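Local structure of Udp-n-acetylglucosamine pyrophosphorylase (Trypanosoma brucei, 4BQH) at residues A[18-23]-A[221-226]; A[56-61]-A[397-402]; A[210-215]-A[231-236]. The protein probably catalyses the transfer of UMP from UTP to N-acetyl-alpha-D-glucosamine 1-phosphate, giving UDP-N-acetyl-alpha-D-glucosamine and diphosphate. All coordinates share one frame; numbering follows the deposited sequence.

Contact 1: A[18-23]-A[221-226]; sequences ANQDHI and GRIIME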
loop_
_atom_site.group_PDB
_atom_site.type_symbol
_atom_site.label_atom_id
_atom_site.label_comp_id
_atom_site.label_asym_id
_atom_site.label_seq_id
_atom_site.Cartn_x
_atom_site.Cartn_y
_atom_site.Cartn_z
ATOM N N ALA A 18 -22.248 -25.706 3.645
ATOM C CA ALA A 18 -21.080 -25.149 2.917
ATOM C C ALA A 18 -20.182 -26.166 2.193
ATOM O O ALA A 18 -19.136 -25.803 1.637
ATOM C CB ALA A 18 -20.249 -24.274 3.851
ATOM N N ASN A 19 -20.591 -27.431 2.168
ATOM C CA ASN A 19 -19.810 -28.499 1.536
ATOM C C ASN A 19 -18.421 -28.670 2.169
ATOM O O ASN A 19 -17.469 -29.098 1.513
ATOM C CB ASN A 19 -19.712 -28.302 0.014
ATOM C CG ASN A 19 -20.964 -28.744 -0.710
ATOM O OD1 ASN A 19 -21.402 -28.095 -1.658
ATOM N ND2 ASN A 19 -21.549 -29.852 -0.264
ATOM N N GLN A 20 -18.313 -28.335 3.450
ATOM C CA GLN A 20 -17.051 -28.455 4.169
ATOM C C GLN A 20 -17.335 -29.143 5.502
ATOM O O GLN A 20 -16.935 -28.679 6.575
ATOM C CB GLN A 20 -16.403 -27.066 4.350
ATOM C CG GLN A 20 -15.968 -26.427 3.020
ATOM C CD GLN A 20 -14.807 -27.139 2.342
ATOM O OE1 GLN A 20 -14.068 -27.888 2.973
ATOM N NE2 GLN A 20 -14.631 -26.900 1.041
ATOM N N ASP A 21 -18.043 -30.265 5.423
ATOM C CA ASP A 21 -18.621 -30.864 6.631
ATOM C C ASP A 21 -17.611 -31.344 7.671
ATOM O O ASP A 21 -17.949 -31.456 8.855
ATOM C CB ASP A 21 -19.586 -31.987 6.253
ATOM C CG ASP A 21 -20.890 -31.472 5.692
ATOM O OD1 ASP A 21 -21.169 -30.248 5.756
ATOM O OD2 ASP A 21 -21.665 -32.317 5.183
ATOM N N HIS A 22 -16.377 -31.625 7.249
ATOM C CA HIS A 22 -15.325 -32.017 8.200
ATOM C C HIS A 22 -15.005 -30.909 9.192
ATOM O O HIS A 22 -14.673 -31.175 10.347
ATOM C CB HIS A 22 -14.084 -32.518 7.463
ATOM C CG HIS A 22 -13.442 -31.479 6.564
ATOM N ND1 HIS A 22 -14.071 -30.964 5.482
ATOM C CD2 HIS A 22 -12.193 -30.846 6.636
ATOM C CE1 HIS A 22 -13.264 -30.052 4.890
ATOM N NE2 HIS A 22 -12.114 -29.989 5.593
ATOM N N ILE A 23 -15.147 -29.649 8.770
ATOM C CA ILE A 23 -14.959 -28.515 9.675
ATOM C C ILE A 23 -16.150 -28.394 10.629
ATOM O O ILE A 23 -15.987 -28.116 11.814
ATOM C CB ILE A 23 -14.779 -27.201 8.887
ATOM C CG1 ILE A 23 -13.594 -27.347 7.911
ATOM C CG2 ILE A 23 -14.584 -26.015 9.820
ATOM C CD1 ILE A 23 -13.233 -26.068 7.203
ATOM N N GLY A 221 -11.487 -30.674 -3.171
ATOM C CA GLY A 221 -12.024 -29.357 -2.788
ATOM C C GLY A 221 -12.243 -29.143 -1.289
ATOM O O GLY A 221 -12.832 -28.123 -0.881
ATOM N N ARG A 222 -11.763 -30.075 -0.465
ATOM C CA ARG A 222 -11.832 -29.921 0.987
ATOM C C ARG A 222 -10.828 -28.905 1.499
ATOM O O ARG A 222 -9.672 -28.917 1.105
ATOM C CB ARG A 222 -11.561 -31.245 1.708
ATOM C CG ARG A 222 -12.700 -32.247 1.604
ATOM C CD ARG A 222 -12.313 -33.524 2.338
ATOM N NE ARG A 222 -13.067 -34.672 1.836
ATOM C CZ ARG A 222 -12.597 -35.919 1.778
ATOM N NH1 ARG A 222 -11.362 -36.199 2.182
ATOM N NH2 ARG A 222 -13.363 -36.893 1.305
ATOM N N ILE A 223 -11.270 -28.073 2.427
ATOM C CA ILE A 223 -10.352 -27.205 3.154
ATOM C C ILE A 223 -9.373 -28.088 3.927
ATOM O O ILE A 223 -9.781 -29.063 4.598
ATOM C CB ILE A 223 -11.102 -26.237 4.094
ATOM C CG1 ILE A 223 -11.841 -25.183 3.255
ATOM C CG2 ILE A 223 -10.141 -25.517 5.035
ATOM C CD1 ILE A 223 -12.783 -24.275 4.032
ATOM N N ILE A 224 -8.089 -27.754 3.829
ATOM C CA ILE A 224 -7.064 -28.502 4.536
ATOM C C ILE A 224 -7.021 -28.047 5.993
ATOM O O ILE A 224 -7.179 -26.866 6.283
ATOM C CB ILE A 224 -5.694 -28.306 3.870
ATOM C CG1 ILE A 224 -5.698 -28.894 2.448
ATOM C CG2 ILE A 224 -4.573 -28.928 4.727
ATOM C CD1 ILE A 224 -4.582 -28.377 1.554
ATOM N N MET A 225 -6.842 -29.004 6.910
ATOM C CA MET A 225 -6.640 -28.708 8.321
ATOM C C MET A 225 -5.152 -28.637 8.641
ATOM O O MET A 225 -4.397 -29.564 8.307
ATOM C CB MET A 225 -7.299 -29.799 9.199
ATOM C CG MET A 225 -8.787 -30.031 8.943
ATOM S SD MET A 225 -9.746 -28.547 9.299
ATOM C CE MET A 225 -9.666 -28.513 11.100
ATOM N N GLU A 226 -4.722 -27.537 9.257
ATOM C CA GLU A 226 -3.358 -27.446 9.775
ATOM C C GLU A 226 -3.210 -28.410 10.971
ATOM O O GLU A 226 -2.194 -29.114 11.117
ATOM C CB GLU A 226 -3.038 -26.021 10.197
ATOM C CG GLU A 226 -1.582 -25.818 10.603
ATOM C CD GLU A 226 -1.209 -24.361 10.818
ATOM O OE1 GLU A 226 -2.064 -23.465 10.630
ATOM O OE2 GLU A 226 -0.040 -24.111 11.174
#

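Contact 2: A[56-61]-A[397-402]; sequences DVLRES and IKLEAF. With 9VU ((3S)-3-[2-(1,3-benzodioxol-5-yl)-2-oxidanylidene-ethyl]-4-bromanyl-5-methyl-3-oxidanyl-1H-indol-2-one), chain C.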
loop_
_atom_site.group_PDB
_atom_site.type_symbol
_atom_site.label_atom_id
_atom_site.label_comp_id
_atom_site.label_asym_id
_atom_site.label_seq_id
_atom_site.Cartn_x
_atom_site.Cartn_y
_atom_site.Cartn_z
ATOM N N ASP A 56 -16.869 -22.024 -5.053
ATOM C CA ASP A 56 -16.967 -21.554 -6.446
ATOM C C ASP A 56 -15.682 -20.872 -6.880
ATOM O O ASP A 56 -15.265 -21.006 -8.024
ATOM C CB ASP A 56 -18.104 -20.537 -6.588
ATOM C CG ASP A 56 -19.470 -21.164 -6.465
ATOM O OD1 ASP A 56 -19.593 -22.385 -6.691
ATOM O OD2 ASP A 56 -20.434 -20.435 -6.139
ATOM N N VAL A 57 -15.078 -20.126 -5.956
ATOM C CA VAL A 57 -13.820 -19.445 -6.244
ATOM C C VAL A 57 -12.765 -20.498 -6.584
ATOM O O VAL A 57 -12.047 -20.383 -7.591
ATOM C CB VAL A 57 -13.367 -18.588 -5.040
ATOM C CG1 VAL A 57 -11.962 -18.036 -5.282
ATOM C CG2 VAL A 57 -14.353 -17.443 -4.804
ATOM N N LEU A 58 -12.680 -21.544 -5.765
ATOM C CA LEU A 58 -11.661 -22.572 -6.005
ATOM C C LEU A 58 -11.880 -23.212 -7.366
ATOM O O LEU A 58 -10.946 -23.364 -8.158
ATOM C CB LEU A 58 -11.706 -23.666 -4.939
ATOM C CG LEU A 58 -10.731 -24.841 -5.162
ATOM C CD1 LEU A 58 -9.292 -24.359 -5.000
ATOM C CD2 LEU A 58 -11.053 -25.949 -4.160
ATOM N N ARG A 59 -13.130 -23.558 -7.650
ATOM C CA ARG A 59 -13.437 -24.267 -8.880
ATOM C C ARG A 59 -13.039 -23.454 -10.115
ATOM O O ARG A 59 -12.364 -23.975 -11.022
ATOM C CB ARG A 59 -14.917 -24.594 -8.921
ATOM C CG ARG A 59 -15.300 -25.527 -10.046
ATOM C CD ARG A 59 -16.797 -25.687 -10.048
ATOM N NE ARG A 59 -17.255 -26.552 -11.126
ATOM C CZ ARG A 59 -18.516 -26.950 -11.230
ATOM N NH1 ARG A 59 -19.397 -26.539 -10.327
ATOM N NH2 ARG A 59 -18.884 -27.747 -12.224
ATOM N N GLU A 60 -13.445 -22.187 -10.139
ATOM C CA GLU A 60 -13.180 -21.309 -11.268
ATOM C C GLU A 60 -11.703 -20.969 -11.376
ATOM O O GLU A 60 -11.119 -21.012 -12.475
ATOM C CB GLU A 60 -14.006 -20.023 -11.188
ATOM C CG GLU A 60 -13.535 -18.975 -12.196
ATOM C CD GLU A 60 -14.641 -18.359 -13.039
ATOM O OE1 GLU A 60 -15.807 -18.346 -12.603
ATOM O OE2 GLU A 60 -14.336 -17.860 -14.144
ATOM N N SER A 61 -11.094 -20.652 -10.233
ATOM C CA SER A 61 -9.672 -20.288 -10.223
ATOM C C SER A 61 -8.797 -21.435 -10.728
ATOM O O SER A 61 -7.806 -21.198 -11.407
ATOM C CB SER A 61 -9.218 -19.810 -8.848
ATOM O OG SER A 61 -10.031 -18.730 -8.413
ATOM N N ILE A 397 -3.974 -25.937 -2.533
ATOM C CA ILE A 397 -4.180 -24.777 -3.416
ATOM C C ILE A 397 -4.363 -23.545 -2.537
ATOM O O ILE A 397 -5.204 -23.552 -1.638
ATOM C CB ILE A 397 -5.417 -24.955 -4.321
ATOM C CG1 ILE A 397 -5.293 -26.227 -5.191
ATOM C CG2 ILE A 397 -5.626 -23.696 -5.190
ATOM C CD1 ILE A 397 -4.105 -26.214 -6.144
ATOM N N LYS A 398 -3.572 -22.507 -2.804
ATOM C CA LYS A 398 -3.746 -21.193 -2.151
ATOM C C LYS A 398 -4.366 -20.234 -3.156
ATOM O O LYS A 398 -4.119 -20.343 -4.356
ATOM C CB LYS A 398 -2.416 -20.676 -1.606
ATOM C CG LYS A 398 -1.855 -21.557 -0.497
ATOM C CD LYS A 398 -0.744 -20.831 0.270
ATOM C CE LYS A 398 -0.224 -21.663 1.444
ATOM N NZ LYS A 398 0.957 -20.990 2.082
ATOM N N LEU A 399 -5.227 -19.344 -2.679
ATOM C CA LEU A 399 -5.977 -18.469 -3.574
ATOM C C LEU A 399 -5.681 -17.039 -3.215
ATOM O O LEU A 399 -5.708 -16.694 -2.046
ATOM C CB LEU A 399 -7.477 -18.718 -3.407
ATOM C CG LEU A 399 -7.929 -20.113 -3.846
ATOM C CD1 LEU A 399 -9.350 -20.352 -3.336
ATOM C CD2 LEU A 399 -7.884 -20.252 -5.363
ATOM N N GLU A 400 -5.428 -16.196 -4.211
ATOM C CA GLU A 400 -5.136 -14.787 -3.916
ATOM C C GLU A 400 -5.933 -13.877 -4.833
ATOM O O GLU A 400 -6.247 -14.245 -5.960
ATOM C CB GLU A 400 -3.622 -14.495 -4.071
ATOM C CG GLU A 400 -2.764 -15.176 -2.995
ATOM C CD GLU A 400 -1.256 -14.946 -3.157
ATOM O OE1 GLU A 400 -0.799 -14.523 -4.239
ATOM O OE2 GLU A 400 -0.504 -15.223 -2.196
ATOM N N ALA A 401 -6.258 -12.682 -4.345
ATOM C CA ALA A 401 -6.767 -11.654 -5.241
ATOM C C ALA A 401 -6.115 -10.323 -4.909
ATOM O O ALA A 401 -5.708 -10.084 -3.769
ATOM C CB ALA A 401 -8.295 -11.548 -5.170
ATOM N N PHE A 402 -6.007 -9.465 -5.924
ATOM C CA PHE A 402 -5.294 -8.180 -5.794
ATOM C C PHE A 402 -6.192 -7.031 -6.197
ATOM O O PHE A 402 -7.191 -7.241 -6.903
ATOM C CB PHE A 402 -4.041 -8.207 -6.679
ATOM C CG PHE A 402 -3.182 -9.372 -6.380
ATOM C CD1 PHE A 402 -2.412 -9.384 -5.215
ATOM C CD2 PHE A 402 -3.245 -10.513 -7.166
ATOM C CE1 PHE A 402 -1.675 -10.506 -4.879
ATOM C CE2 PHE A 402 -2.481 -11.641 -6.842
ATOM C CZ PHE A 402 -1.700 -11.632 -5.694
HETATM O OAN 9VU C . -16.203 -14.421 1.112
HETATM C CAH 9VU C . -16.379 -13.187 1.134
HETATM N NAG 9VU C . -17.102 -12.554 2.062
HETATM C CAC 9VU C . -17.119 -11.224 1.771
HETATM C CAB 9VU C . -17.740 -10.235 2.421
HETATM C CAA 9VU C . -17.700 -8.899 1.990
HETATM C CAF 9VU C . -16.988 -8.617 0.819
HETATM C CAJ 9VU C . -16.921 -7.266 0.334
HETATM C CAE 9VU C . -16.350 -9.696 0.166
HETATM BR BRA 9VU C . -15.339 -9.261 -1.382
HETATM C CAD 9VU C . -16.413 -10.975 0.633
HETATM C CAI 9VU C . -15.907 -12.245 0.178
HETATM O OAL 9VU C . -16.526 -12.598 -1.062
HETATM C CAM 9VU C . -14.385 -12.302 -0.118
HETATM C CAO 9VU C . -13.503 -12.155 1.139
HETATM O OAP 9VU C . -14.060 -12.188 2.247
HETATM C CAQ 9VU C . -12.092 -12.045 0.961
HETATM C CAV 9VU C . -11.506 -11.750 -0.272
HETATM C CAU 9VU C . -10.172 -11.661 -0.418
HETATM O OAY 9VU C . -9.453 -11.371 -1.542
HETATM C CAX 9VU C . -8.107 -11.815 -1.214
HETATM O OAW 9VU C . -8.048 -11.665 0.210
HETATM C CAT 9VU C . -9.346 -11.824 0.615
HETATM C CAS 9VU C . -9.835 -12.094 1.837
HETATM C CAR 9VU C . -11.210 -12.199 2.038
#

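Contact 3: A[210-215]-A[231-236]; sequences QSSVPC and ICAAPG. With 9VU ((3S)-3-[2-(1,3-benzodioxol-5-yl)-2-oxidanylidene-ethyl]-4-bromanyl-5-methyl-3-oxidanyl-1H-indol-2-one), chain C.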
loop_
_atom_site.group_PDB
_atom_site.type_symbol
_atom_site.label_atom_id
_atom_site.label_comp_id
_atom_site.label_asym_id
_atom_site.label_seq_id
_atom_site.Cartn_x
_atom_site.Cartn_y
_atom_site.Cartn_z
ATOM N N GLN A 210 -8.035 -7.588 8.215
ATOM C CA GLN A 210 -8.408 -8.307 7.004
ATOM C C GLN A 210 -8.707 -9.739 7.377
ATOM O O GLN A 210 -8.400 -10.189 8.503
ATOM C CB GLN A 210 -7.255 -8.278 5.985
ATOM C CG GLN A 210 -5.960 -8.921 6.461
ATOM C CD GLN A 210 -4.820 -8.525 5.562
ATOM O OE1 GLN A 210 -4.682 -9.055 4.448
ATOM N NE2 GLN A 210 -4.059 -7.519 5.987
ATOM N N SER A 211 -9.258 -10.462 6.414
ATOM C CA SER A 211 -9.460 -11.898 6.559
ATOM C C SER A 211 -8.466 -12.691 5.740
ATOM O O SER A 211 -8.078 -12.300 4.646
ATOM C CB SER A 211 -10.890 -12.256 6.184
ATOM O OG SER A 211 -11.746 -11.657 7.161
ATOM N N SER A 212 -8.053 -13.826 6.283
ATOM C CA SER A 212 -7.253 -14.772 5.537
ATOM C C SER A 212 -8.176 -15.611 4.638
ATOM O O SER A 212 -9.410 -15.525 4.715
ATOM C CB SER A 212 -6.481 -15.653 6.502
ATOM O OG SER A 212 -7.383 -16.370 7.338
ATOM N N VAL A 213 -7.578 -16.411 3.758
ATOM C CA VAL A 213 -8.342 -17.200 2.786
ATOM C C VAL A 213 -7.961 -18.675 2.993
ATOM O O VAL A 213 -6.771 -18.985 3.103
ATOM C CB VAL A 213 -7.981 -16.766 1.349
ATOM C CG1 VAL A 213 -8.652 -17.664 0.310
ATOM C CG2 VAL A 213 -8.446 -15.326 1.119
ATOM N N PRO A 214 -8.952 -19.577 3.065
ATOM C CA PRO A 214 -8.594 -21.019 3.295
ATOM C C PRO A 214 -7.735 -21.616 2.175
ATOM O O PRO A 214 -7.768 -21.109 1.027
ATOM C CB PRO A 214 -9.949 -21.725 3.285
ATOM C CG PRO A 214 -10.962 -20.648 3.568
ATOM C CD PRO A 214 -10.407 -19.390 2.940
ATOM N N CYS A 215 -6.968 -22.661 2.498
ATOM C CA CYS A 215 -6.267 -23.456 1.494
ATOM C C CYS A 215 -6.978 -24.791 1.284
ATOM O O CYS A 215 -7.557 -25.344 2.227
ATOM C CB CYS A 215 -4.848 -23.768 1.920
ATOM S SG CYS A 215 -4.106 -22.501 2.953
ATOM N N ILE A 231 -7.726 -24.427 10.665
ATOM C CA ILE A 231 -7.725 -24.659 9.229
ATOM C C ILE A 231 -6.525 -23.993 8.587
ATOM O O ILE A 231 -5.996 -23.003 9.084
ATOM C CB ILE A 231 -9.021 -24.196 8.522
ATOM C CG1 ILE A 231 -9.105 -22.682 8.437
ATOM C CG2 ILE A 231 -10.265 -24.795 9.158
ATOM C CD1 ILE A 231 -10.037 -22.228 7.323
ATOM N N CYS A 232 -6.086 -24.574 7.482
ATOM C CA CYS A 232 -5.053 -23.989 6.682
ATOM C C CYS A 232 -5.653 -22.741 6.024
ATOM O O CYS A 232 -6.694 -22.805 5.376
ATOM C CB CYS A 232 -4.610 -24.972 5.606
ATOM S SG CYS A 232 -3.101 -24.356 4.872
ATOM N N ALA A 233 -5.010 -21.605 6.248
ATOM C CA ALA A 233 -5.425 -20.334 5.624
ATOM C C ALA A 233 -4.198 -19.455 5.458
ATOM O O ALA A 233 -3.171 -19.638 6.136
ATOM C CB ALA A 233 -6.521 -19.629 6.442
ATOM N N ALA A 234 -4.277 -18.522 4.515
ATOM C CA ALA A 234 -3.094 -17.745 4.142
ATOM C C ALA A 234 -3.535 -16.333 3.829
ATOM O O ALA A 234 -4.708 -16.121 3.543
ATOM C CB ALA A 234 -2.435 -18.368 2.928
ATOM N N PRO A 235 -2.590 -15.361 3.882
ATOM C CA PRO A 235 -2.928 -13.992 3.515
ATOM C C PRO A 235 -3.501 -13.997 2.109
ATOM O O PRO A 235 -2.965 -14.692 1.225
ATOM C CB PRO A 235 -1.568 -13.281 3.536
ATOM C CG PRO A 235 -0.791 -14.017 4.581
ATOM C CD PRO A 235 -1.192 -15.468 4.359
ATOM N N GLY A 236 -4.578 -13.247 1.902
ATOM C CA GLY A 236 -5.269 -13.327 0.636
ATOM C C GLY A 236 -4.689 -12.466 -0.476
ATOM O O GLY A 236 -5.135 -12.583 -1.607
HETATM O OAN 9VU C . -16.203 -14.421 1.112
HETATM C CAH 9VU C . -16.379 -13.187 1.134
HETATM N NAG 9VU C . -17.102 -12.554 2.062
HETATM C CAC 9VU C . -17.119 -11.224 1.771
HETATM C CAB 9VU C . -17.740 -10.235 2.421
HETATM C CAA 9VU C . -17.700 -8.899 1.990
HETATM C CAF 9VU C . -16.988 -8.617 0.819
HETATM C CAJ 9VU C . -16.921 -7.266 0.334
HETATM C CAE 9VU C . -16.350 -9.696 0.166
HETATM BR BRA 9VU C . -15.339 -9.261 -1.382
HETATM C CAD 9VU C . -16.413 -10.975 0.633
HETATM C CAI 9VU C . -15.907 -12.245 0.178
HETATM O OAL 9VU C . -16.526 -12.598 -1.062
HETATM C CAM 9VU C . -14.385 -12.302 -0.118
HETATM C CAO 9VU C . -13.503 -12.155 1.139
HETATM O OAP 9VU C . -14.060 -12.188 2.247
HETATM C CAQ 9VU C . -12.092 -12.045 0.961
HETATM C CAV 9VU C . -11.506 -11.750 -0.272
HETATM C CAU 9VU C . -10.172 -11.661 -0.418
HETATM O OAY 9VU C . -9.453 -11.371 -1.542
HETATM C CAX 9VU C . -8.107 -11.815 -1.214
HETATM O OAW 9VU C . -8.048 -11.665 0.210
HETATM C CAT 9VU C . -9.346 -11.824 0.615
HETATM C CAS 9VU C . -9.835 -12.094 1.837
HETATM C CAR 9VU C . -11.210 -12.199 2.038
HETATM O O HOH W 1 -5.551 -11.677 4.047
#

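Contact 1: A[18-23]-A[221-226]
The N-terminal end of helix 21-29, with Gln20 at its N-cap and His22 in its first turn, clasps the backbone of Gly221 to Ile223, the loop that leads into edge strand 225-227 of a small three-stranded antiparallel sheet. The Gln20 carboxamide uses both of its ends on this loop. Its NE2 donates a hydrogen bond to Gly221 O at 2.9 Å, close to the amide plane, and its OE1 accepts one from Ile223 N, also at 2.9 Å and nearly straight (177° at the hydrogen). A second bond from Gln20 NE2 goes to Asn55 OD1 on helix 51-64, so three hydrogen bonds grip the amide and fix its rotation.

One residue inside the helix, the His22 side chain takes the setting between its backbone N and carbonyl carbon (chi1 61°), which brings the imidazole over to this loop. There His22 NE2 donates to Ile223 O over 2.7 Å, on a lone pair in the carbonyl plane, while the acceptor lies 18° out of the ring plane. Ile223 is thus held through both its N-H and its carbonyl. Arg222 CD lies over a face of the imidazole, and Met225 CG comes to the ring edge, 4.2 Å from His22 CD2.

Beside the polar grip, Ile23 and Ile223 supply aliphatic packing; they cross at about a right angle, and both also touch Ile231 of the neighbouring strand. Their closest atoms are the terminal methyls, with Ile23 CD1 3.7 Å from Ile223 CD1.

Contact 2: A[56-61]-A[397-402]
Helix 56-61 crosses strand 397-400 nearly at right angles (98° between their directions), the axes coming within 9.8 Å and the CA atoms of Leu58 and Leu399 being the nearest pair. This is helix-on-sheet packing: the helix, part of helix 51-64, rests on one face of the two-stranded antiparallel sheet 381-387/394-400, with Ile397 and Leu399 directed at it and Lys398 turned away.

The joint is apolar, with no hydrogen bond between the two segments. Leu399 reaches toward the helix and divides its methyls between successive turns. Its CD1 meets Val57 CG1 at 4.0 Å and lies close to Leu58, while its CD2 touches Ser61 CB at 3.8 Å. Leu58 swings its CG away from the backbone N (chi1 176°), which lets the side chain reach along the strand toward Ile397, and Leu58 CD1 packs on Ile397 CG2 at 3.7 Å. Ala382 of the partner strand completes the face against Ser61, Ile397 and Leu399.

Ser61, the polar residue among those that touch, turns its hydroxyl back to its own helix. Ser61 OG donates to Val57 O at 2.7 Å, approaching from above the carbonyl plane, and that same oxygen accepts Ser61 N. Just past the strand the chain reaches the pocket of the bound allosteric inhibitor, where Ala401 CB stands 3.8 Å from OAY of its benzodioxole and Ala401 N lies 3.7 Å from the bridging carbon CAX.

Contact 3: A[210-215]-A[231-236]
Val213 and Ala234 bond both ways through their backbones, Val213 N to Ala234 O and Ala234 N to Val213 O, each at 2.9 Å, as an antiparallel hydrogen-bonded pair. A third bond runs from Cys215 N to Cys232 O. Between them Pro214, which has no N-H to give, falls opposite Ala233 at the non-hydrogen-bonded position, and the two CA atoms close to 4.0 Å. Beyond the strands a water ties the two segments together again, donating to Gln210 OE1 and Ser211 O and accepting from Gly236 N.

The sulfurs of Cys215 and Cys232 face each other at 2.9 Å, SG to SG. That is longer than a disulfide bond, although the two residues form a disulfide in a structure of this protein; SG of Cys232 sits anti to its backbone N (chi1 -168°), pointing at Cys215. On the other side of the strands Pro214 and Ile231 lie side by side, and Ser212 OG rests 3.5 Å from Ala233 CB while it is hydrogen-bonded to Glu45 O.

The water-linked end forms a wall of the inhibitor pocket. Val213 CG2 packs on CAS of the benzodioxole at 3.6 Å and Ser211 O lies 3.3 Å from the same carbon, while Gly236 O comes to 3.1 Å from CAX. With no hydrogen bond from either segment to the inhibitor, which bonds instead to Gly48 O and Asp50 N, this wall probably holds the benzodioxole by fit of shape.

In the fold
Contacts 2 and 3 are buried and border the same inhibitor, whereas contact 1 lies farther out, its centre about 32 Å from that of the chain, and is only partly buried. Contacts 1 and 3 share one small antiparallel sheet: Ile224 bonds through its backbone to Cys215 and Cys232, and Ile231 packs against Ile23 and Met225. Contact 2 sets helix 51-64 on the two-stranded sheet, joined to contact 3 by a probable Ala401 N to Gly236 O bond and to contact 1 by Leu58 packing on Gly221. The chemistry follows: side chains grip backbone in contact 1, contact 2 is apolar packing without a hydrogen bond between its segments, and strand pairing dominates contact 3.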